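Local coordinates for protein zinc chaperone AztD (PDB 6CMK) that acts as a periplasmic zinc chaperone that hands one zinc ion directly to the solute-binding protein AztC of the AztABCD transport system, at residues B[135-140]-B[166-171]; B[143-148]-B[159-164]. All coordinates share one frame; numbering follows the deposited sequence.

Interaction 1 (B[135-140]-B[166-171]); sequences AQWFDG and APHHGV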
loop_
_atom_site.group_PDB
_atom_site.type_symbol
_atom_site.label_atom_id
_atom_site.label_comp_id
_atom_site.label_asym_id
_atom_site.label_seq_id
_atom_site.Cartn_x
_atom_site.Cartn_y
_atom_site.Cartn_z
ATOM N N ALA B 135 4.624 11.765 15.533
ATOM C CA ALA B 135 4.833 13.017 16.253
ATOM C C ALA B 135 3.674 13.206 17.210
ATOM O O ALA B 135 2.527 13.300 16.773
ATOM C CB ALA B 135 4.930 14.215 15.301
ATOM N N GLN B 136 3.974 13.265 18.509
ATOM C CA GLN B 136 2.973 13.507 19.539
ATOM C C GLN B 136 3.177 14.911 20.097
ATOM O O GLN B 136 4.269 15.236 20.582
ATOM C CB GLN B 136 3.063 12.454 20.647
ATOM C CG GLN B 136 2.116 12.697 21.820
ATOM C CD GLN B 136 0.670 12.562 21.394
ATOM O OE1 GLN B 136 0.263 11.514 20.889
ATOM N NE2 GLN B 136 -0.107 13.615 21.581
ATOM N N TRP B 137 2.137 15.735 20.014
ATOM C CA TRP B 137 2.150 17.080 20.574
ATOM C C TRP B 137 1.733 17.063 22.038
ATOM O O TRP B 137 0.884 16.268 22.455
ATOM C CB TRP B 137 1.210 17.992 19.790
ATOM C CG TRP B 137 1.414 19.444 20.071
ATOM C CD1 TRP B 137 0.808 20.197 21.038
ATOM C CD2 TRP B 137 2.287 20.322 19.364
ATOM N NE1 TRP B 137 1.264 21.499 20.977
ATOM C CE2 TRP B 137 2.173 21.596 19.954
ATOM C CE3 TRP B 137 3.164 20.151 18.284
ATOM C CZ2 TRP B 137 2.895 22.692 19.498
ATOM C CZ3 TRP B 137 3.888 21.248 17.838
ATOM C CH2 TRP B 137 3.739 22.502 18.441
ATOM N N PHE B 138 2.333 17.962 22.819
ATOM C CA PHE B 138 1.948 18.170 24.213
ATOM C C PHE B 138 1.668 19.655 24.404
ATOM O O PHE B 138 2.587 20.476 24.319
ATOM C CB PHE B 138 3.035 17.687 25.184
ATOM C CG PHE B 138 3.170 16.193 25.236
ATOM C CD1 PHE B 138 3.961 15.533 24.315
ATOM C CD2 PHE B 138 2.498 15.453 26.194
ATOM C CE1 PHE B 138 4.084 14.158 24.345
ATOM C CE2 PHE B 138 2.620 14.080 26.238
ATOM C CZ PHE B 138 3.415 13.428 25.304
ATOM N N ASP B 139 0.402 19.989 24.660
ATOM C CA ASP B 139 -0.023 21.379 24.771
ATOM C C ASP B 139 0.654 22.118 25.919
ATOM O O ASP B 139 0.739 23.351 25.876
ATOM C CB ASP B 139 -1.537 21.451 24.960
ATOM C CG ASP B 139 -2.312 21.072 23.709
ATOM O OD1 ASP B 139 -1.703 20.868 22.636
ATOM O OD2 ASP B 139 -3.553 20.979 23.807
ATOM N N GLY B 140 1.117 21.408 26.948
ATOM C CA GLY B 140 1.731 22.039 28.102
ATOM C C GLY B 140 3.237 21.934 28.159
ATOM O O GLY B 140 3.831 22.330 29.171
ATOM N N ALA B 166 7.328 27.657 22.458
ATOM C CA ALA B 166 6.506 27.944 23.615
ATOM C C ALA B 166 5.332 26.979 23.636
ATOM O O ALA B 166 4.808 26.629 22.566
ATOM C CB ALA B 166 5.988 29.384 23.621
ATOM N N PRO B 167 4.908 26.526 24.814
ATOM C CA PRO B 167 3.720 25.670 24.886
ATOM C C PRO B 167 2.514 26.335 24.240
ATOM O O PRO B 167 2.175 27.481 24.541
ATOM C CB PRO B 167 3.519 25.474 26.395
ATOM C CG PRO B 167 4.858 25.687 26.986
ATOM C CD PRO B 167 5.529 26.716 26.139
ATOM N N HIS B 168 1.869 25.610 23.333
ATOM C CA HIS B 168 0.626 26.083 22.741
ATOM C C HIS B 168 -0.140 24.879 22.226
ATOM O O HIS B 168 0.379 23.760 22.195
ATOM C CB HIS B 168 0.876 27.112 21.631
ATOM C CG HIS B 168 1.618 26.578 20.442
ATOM N ND1 HIS B 168 2.988 26.421 20.429
ATOM C CD2 HIS B 168 1.187 26.215 19.211
ATOM C CE1 HIS B 168 3.366 25.965 19.248
ATOM N NE2 HIS B 168 2.293 25.830 18.491
ATOM N N HIS B 169 -1.398 25.116 21.850
ATOM C CA HIS B 169 -2.215 24.083 21.218
ATOM C C HIS B 169 -1.829 24.030 19.754
ATOM O O HIS B 169 -2.343 24.783 18.924
ATOM C CB HIS B 169 -3.705 24.359 21.364
ATOM C CG HIS B 169 -4.559 23.256 20.824
ATOM N ND1 HIS B 169 -4.602 22.003 21.398
ATOM C CD2 HIS B 169 -5.364 23.200 19.736
ATOM C CE1 HIS B 169 -5.416 21.230 20.701
ATOM N NE2 HIS B 169 -5.890 21.931 19.687
ATOM N N GLY B 170 -0.931 23.108 19.430
ATOM C CA GLY B 170 -0.362 23.067 18.107
ATOM C C GLY B 170 -0.369 21.688 17.490
ATOM O O GLY B 170 -1.127 20.802 17.907
ATOM N N VAL B 171 0.476 21.508 16.480
ATOM C CA VAL B 171 0.570 20.242 15.773
ATOM C C VAL B 171 1.975 20.105 15.212
ATOM O O VAL B 171 2.597 21.086 14.798
ATOM C CB VAL B 171 -0.506 20.156 14.666
ATOM C CG1 VAL B 171 -0.383 21.334 13.714
ATOM C CG2 VAL B 171 -0.415 18.824 13.922
HETATM O O HOH W 1 3.363 22.817 22.978
HETATM O O HOH W 2 -2.398 19.736 20.206
#
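His169 and Asp139 form a His-carboxylate hydrogen bond. His169 ND1 donates to Asp139 OD2 over 2.8 Å in a nearly straight bond. The acceptor lies in the imidazole plane, at the ring edge. The donor approaches Asp139 OD2 from above the carboxylate plane, and the flat groups of Asp139 and His169 are turned 77° apart. The other nitrogen of the ring, NE2, is a ligand of the zinc ion, which His126 and His216 also bind.

The second direct bond runs from Trp137 NE1 to the backbone O of His168, at 2.7 Å. This oxygen sits in the indole plane. A chi1 of -166° swings the indole away from the backbone N of Trp137 and across to the 166-171 loop. The same His168 O also receives a CA-H...O contact from Asp139. One water joins Asp139 OD1 to Gly170 O. Another accepts from His168 N and lies within hydrogen-bonding reach of Phe138 O.

Packing surrounds these bonds. The backbone of Gly170 and Val171 lies over one face of the indole, with Gly170 CA in a CH-pi contact over the five-membered ring. The six-membered ring of Trp137 turns its edge to the face of the His168 ring, an offset edge-to-face pair. Trp137 CZ2 comes within 3.3 Å of His168 CE1. His168 is itself tied at both nitrogens, ND1 to Ala166 O and NE2 to Ser182 OG. At the outer end, Pro167 CB rests against Asp139 O.

Asp139 is thus a second-shell residue of the high-affinity zinc site 1. Its bond limits rotation of the His169 ring, and its negative charge probably makes that imidazole a stronger zinc ligand.

Interaction 2 (B[143-148]-B[159-164]); sequences SAQILG and ITKVNV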
loop_
_atom_site.group_PDB
_atom_site.type_symbol
_atom_site.label_atom_id
_atom_site.label_comp_id
_atom_site.label_asym_id
_atom_site.label_seq_id
_atom_site.Cartn_x
_atom_site.Cartn_y
_atom_site.Cartn_z
ATOM N N SER B 143 8.161 21.150 23.991
ATOM C CA SER B 143 8.678 20.218 22.998
ATOM C C SER B 143 7.585 19.250 22.568
ATOM O O SER B 143 6.666 18.935 23.334
ATOM C CB SER B 143 9.868 19.409 23.543
ATOM O OG SER B 143 10.966 20.250 23.846
ATOM N N ALA B 144 7.696 18.783 21.329
ATOM C CA ALA B 144 6.942 17.638 20.841
ATOM C C ALA B 144 7.844 16.412 20.838
ATOM O O ALA B 144 9.066 16.523 20.865
ATOM C CB ALA B 144 6.398 17.898 19.433
ATOM N N GLN B 145 7.228 15.230 20.812
ATOM C CA GLN B 145 7.968 13.977 20.907
ATOM C C GLN B 145 7.851 13.222 19.594
ATOM O O GLN B 145 6.744 12.950 19.128
ATOM C CB GLN B 145 7.464 13.137 22.073
ATOM C CG GLN B 145 7.710 13.821 23.407
ATOM C CD GLN B 145 7.267 13.001 24.597
ATOM O OE1 GLN B 145 7.171 11.776 24.534
ATOM N NE2 GLN B 145 7.000 13.679 25.696
ATOM N N ILE B 146 8.992 12.911 18.990
ATOM C CA ILE B 146 9.043 12.204 17.714
ATOM C C ILE B 146 9.643 10.825 17.950
ATOM O O ILE B 146 10.636 10.679 18.670
ATOM C CB ILE B 146 9.841 13.001 16.659
ATOM C CG1 ILE B 146 9.009 14.176 16.127
ATOM C CG2 ILE B 146 10.205 12.135 15.460
ATOM C CD1 ILE B 146 8.899 15.348 17.067
ATOM N N LEU B 147 9.042 9.813 17.335
ATOM C CA LEU B 147 9.482 8.439 17.512
ATOM C C LEU B 147 9.049 7.646 16.289
ATOM O O LEU B 147 8.573 8.209 15.300
ATOM C CB LEU B 147 8.933 7.846 18.805
ATOM C CG LEU B 147 7.421 7.895 18.999
ATOM C CD1 LEU B 147 7.034 6.730 19.863
ATOM C CD2 LEU B 147 6.974 9.209 19.644
ATOM N N GLY B 148 9.255 6.333 16.347
ATOM C CA GLY B 148 8.965 5.470 15.220
ATOM C C GLY B 148 8.222 4.220 15.640
ATOM O O GLY B 148 8.461 3.666 16.706
ATOM N N ILE B 159 12.994 8.321 21.764
ATOM C CA ILE B 159 12.296 9.585 21.561
ATOM C C ILE B 159 13.281 10.668 21.153
ATOM O O ILE B 159 14.397 10.750 21.688
ATOM C CB ILE B 159 11.558 10.021 22.845
ATOM C CG1 ILE B 159 10.660 8.900 23.363
ATOM C CG2 ILE B 159 10.756 11.305 22.597
ATOM C CD1 ILE B 159 9.571 8.519 22.427
ATOM N N THR B 160 12.841 11.543 20.254
ATOM C CA THR B 160 13.492 12.820 20.007
ATOM C C THR B 160 12.535 13.931 20.422
ATOM O O THR B 160 11.400 13.994 19.943
ATOM C CB THR B 160 13.901 12.966 18.543
ATOM O OG1 THR B 160 14.844 11.939 18.210
ATOM C CG2 THR B 160 14.549 14.323 18.301
ATOM N N LYS B 161 12.981 14.787 21.332
ATOM C CA LYS B 161 12.203 15.951 21.719
ATOM C C LYS B 161 12.599 17.132 20.846
ATOM O O LYS B 161 13.778 17.491 20.763
ATOM C CB LYS B 161 12.398 16.272 23.205
ATOM C CG LYS B 161 11.557 15.361 24.092
ATOM C CD LYS B 161 11.581 15.752 25.559
ATOM C CE LYS B 161 10.754 14.767 26.380
ATOM N NZ LYS B 161 10.558 15.192 27.792
ATOM N N VAL B 162 11.613 17.725 20.189
ATOM C CA VAL B 162 11.834 18.828 19.263
ATOM C C VAL B 162 11.206 20.068 19.876
ATOM O O VAL B 162 10.004 20.088 20.161
ATOM C CB VAL B 162 11.243 18.526 17.879
ATOM C CG1 VAL B 162 11.345 19.756 16.971
ATOM C CG2 VAL B 162 11.947 17.319 17.263
ATOM N N ASN B 163 12.016 21.098 20.082
ATOM C CA ASN B 163 11.523 22.318 20.706
ATOM C C ASN B 163 10.537 23.030 19.788
ATOM O O ASN B 163 10.764 23.151 18.583
ATOM C CB ASN B 163 12.699 23.237 21.039
ATOM C CG ASN B 163 12.280 24.471 21.807
ATOM O OD1 ASN B 163 11.938 25.492 21.217
ATOM N ND2 ASN B 163 12.313 24.384 23.134
ATOM N N VAL B 164 9.438 23.510 20.369
ATOM C CA VAL B 164 8.401 24.215 19.629
ATOM C C VAL B 164 8.221 25.641 20.148
ATOM O O VAL B 164 7.188 26.264 19.912
ATOM C CB VAL B 164 7.077 23.424 19.647
ATOM C CG1 VAL B 164 7.278 22.083 18.963
ATOM C CG2 VAL B 164 6.584 23.205 21.068
HETATM O O HOH W 3 13.410 9.312 17.617
#
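Gln145 packs alongside Lys161 on one face of an antiparallel strand pair and touches Ile159, which precedes the second strand. Its CB meets Ile159 CG2 at 3.8 Å. CG passes the same methyl group. CG is anti to the carbonyl carbon (chi1 -64°) and the chain beyond is extended, which carries the amide clear of the backbone. At the tip, OE1 still skirts Ile159 CG2, while Gln145 NE2 lies 4.0 Å from Lys161 CE. The side chains of Gln145 and Lys161 run in the same direction. The polar end is held from outside the pair: NE2 donates to the backbone O of Thr120.

The backbones are joined by two hydrogen-bonded pairs. Ala144 and Val162 exchange two N-H...O bonds, and so do Ile146 and Thr160. The bond from Thr160 N to Ile146 O is 2.8 Å long. Ser143 faces Asn163 in a non-hydrogen-bonded pair, where Ser143 CA makes a CA-H...O contact with Val162 O.

On the other face, the tip of Ile146 crosses to Val162, with Ile146 CD1 3.6 Å from Val162 CG2. A water links Ile146 O with Thr160 OG1. Near the end of the pair, Leu147 and Ile159 lie side by side, and Leu147 CB is 3.7 Å from Ile159 CD1. Both also touch Leu119 of strand 113-120, in the preceding sheet. At the opposite end, Val164 CG2 packs on Ser143 N.

This pair forms the outer edge of a four-stranded propeller blade, with 160-163 as its last strand. The backbone bonds set the register. Gln145, Leu147 and Ile159 meet the neighbouring blade through aliphatic contacts and the hydrogen bond from Gln145 NE2 to Thr120 O, so the buried amide nitrogen of Gln145 has a partner.

Overall arrangement
From the N terminus, strand 133-138 follows strand 124-130 in the four-stranded sheet, and the chain turns back into strand 143-148. A short helix, 149-153, follows before strand 160-163 returns, and interaction 2 closes this inner loop. The chain then runs on through 166-171, where interaction 1 closes a wider loop around the first. The two are nested, with centres about 10 Å apart. They meet where strands 133-138 and 143-148 pair, and where Trp137 packs on Val164. Interaction 2 completes the outer side of this propeller blade. Interaction 1 ties the blade to the loop leading into strand 172-174 of the next, beside a zinc ion.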